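Local atomic coordinates of acyl-CoA N-acyltransferases (NAT) superfamily protein (Arabidopsis thaliana, PDB entry 6TH0), a protein that probably transfers the acetyl group of acetyl-CoA to the N-terminal methionine of transmembrane proteins and to protein lysines, as a GNAT-fold acetyltransferase of the NAA60 subfamily. Residues S14-E17 and R18-I22; S33-F36 and Q37-N41; L73-S77 and E78-L82. All coordinates share one frame; numbering follows the deposited sequence.

Contact 1. Residues S14-E17 and R18-I22; sequences SDLE and RLEQI
L19 donates its backbone N-H to D15 O at 2.7 Å near the N-terminal end of helix 16-26, and L19 CB rests 3.2 Å from D15 O. This is the tightly packed side: D15 and L19 are both buried, the leucine fitting against F66 of strand 63-73 and I11 of the preceding loop. The D15 carboxylate turns back toward the preceding chain; its OD2 forms a salt bridge with R9 and accepts the N-H of N12. L16 and E20 continue the ladder, with E20 N bonded to L16 O at 3.0 Å. E20 CG, set beside its own backbone N, passes 3.5 Å from L16 O, and the extended chain crosses L16, bringing OE1 within 4.2 Å of L16 CG. In the GNAT fold this is the first helix after the opening strand, packed beside the central sheet; L16 and E20 both reach F36 of the second helix. The loose side belongs to E17, whose extended chain runs outward into solvent. Its backbone O accepts Q21 N at 3.0 Å, as the helix continues. A water links S14 O and R18 N, donating to the first and accepting from the second at 3.1 Å. R18 forms a partly covered border between the two sides. Its chain bends at chi2 (71°), and NH1 reaches Q21 OE1 at 2.8 Å. NH1 lies in the carbonyl plane of Q21, but the Q21 oxygen is 24° out of the R18 guanidinium plane, and the bond is bent. The buried I22 places CD1 over one guanidinium face, offset toward the rim, and R18 NE is hydrogen-bonded to L63 O.

Contact 2. Residues S33-F36 and Q37-N41; sequences SEFF and QNVVN
F35 and V39, one helical turn apart, meet through a CH-pi contact: V39 CG2 lies over one face of the ring, 3.8 Å from its centroid and 20° off the normal. The methyl is nearest the far end of the ring, 3.6 Å from F35 CZ. Having F35 CG anti to the backbone N (chi1 168°) sends the ring outward from the helix with a slight lean toward the next turn, where that methyl branch covers it. F36 turns the other way, its CG anti to the carbonyl carbon, and takes F35 CD2 over the centre of its own face; in return, F36 CZ comes in plane at the edge of the F35 ring. These aromatics belong to helix 33-41, the second helix of the GNAT fold, where F35 and V39 pack on I45 and T68 of the sheet while F36 meets H23 edge-to-face. The backbone bond from V39 N to F35 O, 3.0 Å, spans the same two residues as the CH-pi contact, and V40 N to F36 O follows at 3.1 Å. On the more exposed flank, E34 and Q37 touch lightly, OE1 of E34 lying 4.0 Å from Q37 CB, with carboxylate and amide planes 83° apart.

Contact 3. Residues L73-S77 and E78-L82; sequences LAKES and EISDL
The backbone reverses through a type I beta turn from S77 to S80, closed by a weak bond from S80 N to S77 O at 3.3 Å. S77 sits at the junction of two turns, its OG held between the backbone N and the carbonyl carbon (chi1 72°). From there the hydroxyl reaches back to donate to A74 O at 2.7 Å, approaching 19° out of the carbonyl plane. The same carbonyl also receives S77 N, at 3.1 Å, so two donors from one residue grip it. On its other side, S77 OG accepts a weak bond from I79 N and lies 3.6 Å from I79 CG1. The serine thus joins the 3-10 turn at 74-76 to the beta turn, in the loop between strands 63-73 and 93-102 of the GNAT sheet. With the hydroxyl gone, as in an alanine here, A74 O would probably be left with one donor fewer and the I79 N-H without its weak acceptor. S80 points back across the turn, placing CB 3.5 Å from A74 O and OG 3.6 Å from K75 CA; that hydroxyl is hydrogen-bonded to Y85, whose ring also receives K75 in a cation-pi contact. I79 is buried against L94, Y133 and L173; E78 packs on Y133 and L158, and its OE2 is hydrogen-bonded to H135.

How the contacts relate
From the N terminus, contact 1 comes first, near the start of helix 16-26, and closes one helical turn; contact 2 does the same within helix 33-41, and contact 3 forms a tight turn within the long loop that links strands 63-73 and 93-102. All three are in series, so none nests within or crosses another. Contacts 1 and 2 touch directly, their centres 10 Å apart: L19 CD2 lies 3.5 Å from V39 CG1, joining the two consecutive helices beside the sheet. Contact 3 lies about 31 Å from contact 1, centre to centre, on the opposite side of the chain's centre; its loop packs on strands 129-137, 153-164 and 167-177.

Contact 1. Residues S14-E17 and R18-I22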
loop_
_atom_site.group_PDB
_atom_site.type_symbol
_atom_site.label_atom_id
_atom_site.label_comp_id
_atom_site.label_asym_id
_atom_site.label_seq_id
_atom_site.Cartn_x
_atom_site.Cartn_y
_atom_site.Cartn_z
ATOM N N SER A 14 -12.169 -4.295 -14.349
ATOM C CA SER A 14 -11.547 -5.072 -15.413
ATOM C C SER A 14 -10.156 -5.569 -15.037
ATOM O O SER A 14 -9.634 -6.460 -15.719
ATOM C CB SER A 14 -11.464 -4.245 -16.695
ATOM O OG SER A 14 -10.478 -3.233 -16.574
ATOM N N ASP A 15 -9.558 -5.031 -13.968
ATOM C CA ASP A 15 -8.266 -5.485 -13.456
ATOM C C ASP A 15 -8.371 -6.723 -12.570
ATOM O O ASP A 15 -7.334 -7.253 -12.156
ATOM C CB ASP A 15 -7.596 -4.369 -12.639
ATOM C CG ASP A 15 -7.259 -3.145 -13.466
ATOM O OD1 ASP A 15 -6.751 -3.307 -14.591
ATOM O OD2 ASP A 15 -7.514 -2.010 -12.988
ATOM N N LEU A 16 -9.588 -7.207 -12.291
ATOM C CA LEU A 16 -9.779 -8.202 -11.238
ATOM C C LEU A 16 -8.887 -9.431 -11.429
ATOM O O LEU A 16 -8.149 -9.813 -10.519
ATOM C CB LEU A 16 -11.248 -8.612 -11.164
ATOM C CG LEU A 16 -11.522 -9.670 -10.098
ATOM C CD1 LEU A 16 -11.223 -9.119 -8.720
ATOM C CD2 LEU A 16 -12.956 -10.156 -10.177
ATOM N N GLU A 17 -8.985 -10.085 -12.589
ATOM C CA GLU A 17 -8.214 -11.308 -12.831
ATOM C C GLU A 17 -6.721 -11.061 -12.687
ATOM O O GLU A 17 -6.023 -11.789 -11.969
ATOM C CB GLU A 17 -8.521 -11.865 -14.220
ATOM C CG GLU A 17 -8.030 -13.287 -14.431
ATOM C CD GLU A 17 -8.112 -13.720 -15.886
ATOM O OE1 GLU A 17 -8.982 -13.193 -16.616
ATOM O OE2 GLU A 17 -7.302 -14.578 -16.300
ATOM N N ARG A 18 -6.210 -10.030 -13.359
ATOM C CA ARG A 18 -4.780 -9.741 -13.280
ATOM C C ARG A 18 -4.363 -9.396 -11.856
ATOM O O ARG A 18 -3.324 -9.860 -11.376
ATOM C CB ARG A 18 -4.424 -8.608 -14.243
ATOM C CG ARG A 18 -3.023 -8.033 -14.055
ATOM C CD ARG A 18 -1.944 -9.017 -14.503
ATOM N NE ARG A 18 -0.678 -8.315 -14.693
ATOM C CZ ARG A 18 0.488 -8.919 -14.915
ATOM N NH1 ARG A 18 0.546 -10.241 -14.976
ATOM N NH2 ARG A 18 1.587 -8.201 -15.087
ATOM N N LEU A 19 -5.170 -8.595 -11.157
ATOM C CA LEU A 19 -4.843 -8.205 -9.792
ATOM C C LEU A 19 -4.726 -9.416 -8.883
ATOM O O LEU A 19 -3.773 -9.520 -8.093
ATOM C CB LEU A 19 -5.906 -7.241 -9.247
ATOM C CG LEU A 19 -5.578 -6.543 -7.923
ATOM C CD1 LEU A 19 -4.391 -5.581 -8.008
ATOM C CD2 LEU A 19 -6.833 -5.862 -7.354
ATOM N N GLU A 20 -5.689 -10.335 -8.964
ATOM C CA GLU A 20 -5.628 -11.515 -8.113
ATOM C C GLU A 20 -4.400 -12.334 -8.453
ATOM O O GLU A 20 -3.671 -12.786 -7.566
ATOM C CB GLU A 20 -6.869 -12.386 -8.275
ATOM C CG GLU A 20 -8.140 -11.872 -7.629
ATOM C CD GLU A 20 -9.290 -12.842 -7.835
ATOM O OE1 GLU A 20 -9.573 -13.187 -9.004
ATOM O OE2 GLU A 20 -9.895 -13.278 -6.831
ATOM N N GLN A 21 -4.136 -12.483 -9.745
ATOM C CA GLN A 21 -3.042 -13.338 -10.198
ATOM C C GLN A 21 -1.688 -12.798 -9.747
ATOM O O GLN A 21 -0.851 -13.550 -9.234
ATOM C CB GLN A 21 -3.133 -13.460 -11.717
ATOM C CG GLN A 21 -1.936 -14.050 -12.420
ATOM C CD GLN A 21 -1.599 -13.256 -13.668
ATOM O OE1 GLN A 21 -0.754 -12.360 -13.635
ATOM N NE2 GLN A 21 -2.275 -13.561 -14.769
ATOM N N ILE A 22 -1.454 -11.495 -9.923
ATOM C CA ILE A 22 -0.178 -10.899 -9.533
ATOM C C ILE A 22 0.012 -10.955 -8.018
ATOM O O ILE A 22 1.129 -11.174 -7.535
ATOM C CB ILE A 22 -0.054 -9.468 -10.086
ATOM C CG1 ILE A 22 1.412 -9.010 -10.016
ATOM C CG2 ILE A 22 -0.960 -8.498 -9.302
ATOM C CD1 ILE A 22 1.702 -7.767 -10.833
HETATM O O HOH W 1 -7.729 -8.367 -15.439
#

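Contact 2. Residues S33-F36 and Q37-N41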
loop_
_atom_site.group_PDB
_atom_site.type_symbol
_atom_site.label_atom_id
_atom_site.label_comp_id
_atom_site.label_asym_id
_atom_site.label_seq_id
_atom_site.Cartn_x
_atom_site.Cartn_y
_atom_site.Cartn_z
ATOM N N SER A 33 -10.671 -14.077 -2.015
ATOM C CA SER A 33 -11.220 -13.494 -3.232
ATOM C C SER A 33 -12.052 -12.253 -2.917
ATOM O O SER A 33 -12.054 -11.284 -3.685
ATOM C CB SER A 33 -12.054 -14.537 -3.969
ATOM O OG SER A 33 -13.057 -15.059 -3.115
ATOM N N GLU A 34 -12.759 -12.259 -1.784
ATOM C CA GLU A 34 -13.543 -11.089 -1.401
ATOM C C GLU A 34 -12.675 -9.842 -1.320
ATOM O O GLU A 34 -13.122 -8.740 -1.657
ATOM C CB GLU A 34 -14.244 -11.327 -0.063
ATOM C CG GLU A 34 -15.473 -12.206 -0.122
ATOM C CD GLU A 34 -16.572 -11.612 -0.988
ATOM O OE1 GLU A 34 -16.328 -10.571 -1.635
ATOM O OE2 GLU A 34 -17.690 -12.171 -1.004
ATOM N N PHE A 35 -11.429 -9.987 -0.872
ATOM C CA PHE A 35 -10.578 -8.810 -0.772
ATOM C C PHE A 35 -10.411 -8.143 -2.131
ATOM O O PHE A 35 -10.439 -6.915 -2.242
ATOM C CB PHE A 35 -9.222 -9.187 -0.182
ATOM C CG PHE A 35 -8.200 -8.104 -0.299
ATOM C CD1 PHE A 35 -8.247 -7.013 0.560
ATOM C CD2 PHE A 35 -7.174 -8.188 -1.226
ATOM C CE1 PHE A 35 -7.304 -6.003 0.482
ATOM C CE2 PHE A 35 -6.204 -7.184 -1.315
ATOM C CZ PHE A 35 -6.279 -6.080 -0.452
ATOM N N PHE A 36 -10.220 -8.934 -3.182
ATOM C CA PHE A 36 -9.981 -8.326 -4.481
ATOM C C PHE A 36 -11.240 -7.705 -5.061
ATOM O O PHE A 36 -11.138 -6.737 -5.826
ATOM C CB PHE A 36 -9.339 -9.350 -5.406
ATOM C CG PHE A 36 -7.997 -9.779 -4.911
ATOM C CD1 PHE A 36 -6.897 -8.949 -5.067
ATOM C CD2 PHE A 36 -7.843 -10.979 -4.240
ATOM C CE1 PHE A 36 -5.665 -9.311 -4.578
ATOM C CE2 PHE A 36 -6.600 -11.357 -3.760
ATOM C CZ PHE A 36 -5.510 -10.515 -3.926
ATOM N N GLN A 37 -12.420 -8.244 -4.731
ATOM C CA GLN A 37 -13.660 -7.572 -5.092
ATOM C C GLN A 37 -13.744 -6.216 -4.403
ATOM O O GLN A 37 -14.180 -5.226 -5.000
ATOM C CB GLN A 37 -14.876 -8.428 -4.711
ATOM C CG GLN A 37 -15.168 -9.625 -5.605
ATOM C CD GLN A 37 -15.562 -9.229 -7.020
ATOM O OE1 GLN A 37 -16.128 -8.160 -7.246
ATOM N NE2 GLN A 37 -15.290 -10.110 -7.975
ATOM N N ASN A 38 -13.395 -6.176 -3.118
ATOM C CA ASN A 38 -13.368 -4.913 -2.388
ATOM C C ASN A 38 -12.443 -3.911 -3.070
ATOM O O ASN A 38 -12.811 -2.750 -3.276
ATOM C CB ASN A 38 -12.931 -5.185 -0.949
ATOM C CG ASN A 38 -12.957 -3.947 -0.053
ATOM O OD1 ASN A 38 -13.330 -2.830 -0.459
ATOM N ND2 ASN A 38 -12.620 -4.170 1.213
ATOM N N VAL A 39 -11.263 -4.358 -3.485
ATOM C CA VAL A 39 -10.290 -3.451 -4.091
ATOM C C VAL A 39 -10.861 -2.837 -5.365
ATOM O O VAL A 39 -10.898 -1.612 -5.520
ATOM C CB VAL A 39 -8.968 -4.188 -4.376
ATOM C CG1 VAL A 39 -8.042 -3.323 -5.218
ATOM C CG2 VAL A 39 -8.265 -4.601 -3.084
ATOM N N VAL A 40 -11.335 -3.678 -6.294
ATOM C CA VAL A 40 -11.752 -3.171 -7.601
ATOM C C VAL A 40 -13.055 -2.388 -7.517
ATOM O O VAL A 40 -13.345 -1.571 -8.400
ATOM C CB VAL A 40 -11.879 -4.329 -8.605
ATOM C CG1 VAL A 40 -10.549 -5.100 -8.671
ATOM C CG2 VAL A 40 -13.064 -5.244 -8.238
ATOM N N ASN A 41 -13.864 -2.635 -6.493
ATOM C CA ASN A 41 -15.102 -1.897 -6.267
ATOM C C ASN A 41 -14.895 -0.621 -5.460
ATOM O O ASN A 41 -15.812 0.207 -5.392
ATOM C CB ASN A 41 -16.126 -2.801 -5.584
ATOM C CG ASN A 41 -16.597 -3.915 -6.499
ATOM O OD1 ASN A 41 -16.759 -3.709 -7.700
ATOM N ND2 ASN A 41 -16.804 -5.103 -5.941
#

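Contact 3. Residues L73-S77 and E78-L82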
loop_
_atom_site.group_PDB
_atom_site.type_symbol
_atom_site.label_atom_id
_atom_site.label_comp_id
_atom_site.label_asym_id
_atom_site.label_seq_id
_atom_site.Cartn_x
_atom_site.Cartn_y
_atom_site.Cartn_z
ATOM N N LEU A 73 -10.002 4.976 10.859
ATOM C CA LEU A 73 -10.195 6.032 11.841
ATOM C C LEU A 73 -8.976 6.102 12.752
ATOM O O LEU A 73 -8.530 5.084 13.288
ATOM C CB LEU A 73 -11.463 5.789 12.657
ATOM C CG LEU A 73 -12.785 6.057 11.935
ATOM C CD1 LEU A 73 -13.956 5.614 12.785
ATOM C CD2 LEU A 73 -12.895 7.557 11.658
ATOM N N ALA A 74 -8.428 7.307 12.920
ATOM C CA ALA A 74 -7.167 7.439 13.645
ATOM C C ALA A 74 -7.231 6.785 15.023
ATOM O O ALA A 74 -6.288 6.096 15.434
ATOM C CB ALA A 74 -6.777 8.912 13.770
ATOM N N LYS A 75 -8.325 7.002 15.760
ATOM C CA LYS A 75 -8.396 6.479 17.121
ATOM C C LYS A 75 -8.614 4.975 17.175
ATOM O O LYS A 75 -8.520 4.396 18.263
ATOM C CB LYS A 75 -9.474 7.199 17.930
ATOM C CG LYS A 75 -8.998 8.545 18.459
ATOM C CD LYS A 75 -9.475 8.808 19.884
ATOM C CE LYS A 75 -8.850 10.073 20.468
ATOM N NZ LYS A 75 -9.525 10.485 21.741
ATOM N N GLU A 76 -8.931 4.337 16.054
ATOM C CA GLU A 76 -9.058 2.889 15.990
ATOM C C GLU A 76 -7.807 2.221 15.440
ATOM O O GLU A 76 -7.795 0.994 15.257
ATOM C CB GLU A 76 -10.288 2.506 15.153
ATOM C CG GLU A 76 -11.580 3.107 15.688
ATOM C CD GLU A 76 -12.814 2.646 14.933
ATOM O OE1 GLU A 76 -13.912 2.658 15.532
ATOM O OE2 GLU A 76 -12.688 2.268 13.747
ATOM N N SER A 77 -6.778 3.007 15.115
ATOM C CA SER A 77 -5.557 2.459 14.544
ATOM C C SER A 77 -4.599 2.070 15.660
ATOM O O SER A 77 -4.674 2.581 16.782
ATOM C CB SER A 77 -4.878 3.475 13.622
ATOM O OG SER A 77 -4.307 4.520 14.397
ATOM N N GLU A 78 -3.662 1.181 15.330
ATOM C CA GLU A 78 -2.678 0.786 16.324
ATOM C C GLU A 78 -1.639 1.863 16.614
ATOM O O GLU A 78 -0.866 1.699 17.562
ATOM C CB GLU A 78 -1.962 -0.481 15.867
ATOM C CG GLU A 78 -1.042 -0.251 14.698
ATOM C CD GLU A 78 -0.623 -1.547 14.029
ATOM O OE1 GLU A 78 -1.489 -2.198 13.403
ATOM O OE2 GLU A 78 0.573 -1.904 14.126
ATOM N N ILE A 79 -1.588 2.942 15.838
ATOM C CA ILE A 79 -0.616 4.002 16.082
ATOM C C ILE A 79 -1.281 5.220 16.705
ATOM O O ILE A 79 -0.692 6.302 16.740
ATOM C CB ILE A 79 0.140 4.393 14.804
ATOM C CG1 ILE A 79 -0.834 4.930 13.760
ATOM C CG2 ILE A 79 0.932 3.215 14.267
ATOM C CD1 ILE A 79 -0.164 5.407 12.512
ATOM N N SER A 80 -2.491 5.052 17.234
ATOM C CA SER A 80 -3.157 6.156 17.903
ATOM C C SER A 80 -2.308 6.683 19.051
ATOM O O SER A 80 -2.394 7.865 19.398
ATOM C CB SER A 80 -4.533 5.718 18.402
ATOM O OG SER A 80 -5.249 6.822 18.907
ATOM N N ASP A 81 -1.495 5.815 19.662
ATOM C CA ASP A 81 -0.634 6.240 20.758
ATOM C C ASP A 81 0.440 7.213 20.295
ATOM O O ASP A 81 1.048 7.890 21.130
ATOM C CB ASP A 81 0.040 5.040 21.422
ATOM C CG ASP A 81 0.930 4.260 20.460
ATOM O OD1 ASP A 81 0.463 3.864 19.375
ATOM O OD2 ASP A 81 2.123 4.069 20.784
ATOM N N LEU A 82 0.693 7.295 18.993
ATOM C CA LEU A 82 1.774 8.131 18.489
ATOM C C LEU A 82 1.309 9.523 18.092
ATOM O O LEU A 82 2.151 10.373 17.775
ATOM C CB LEU A 82 2.415 7.463 17.268
ATOM C CG LEU A 82 2.987 6.055 17.399
ATOM C CD1 LEU A 82 3.498 5.625 16.047
ATOM C CD2 LEU A 82 4.096 6.008 18.446
#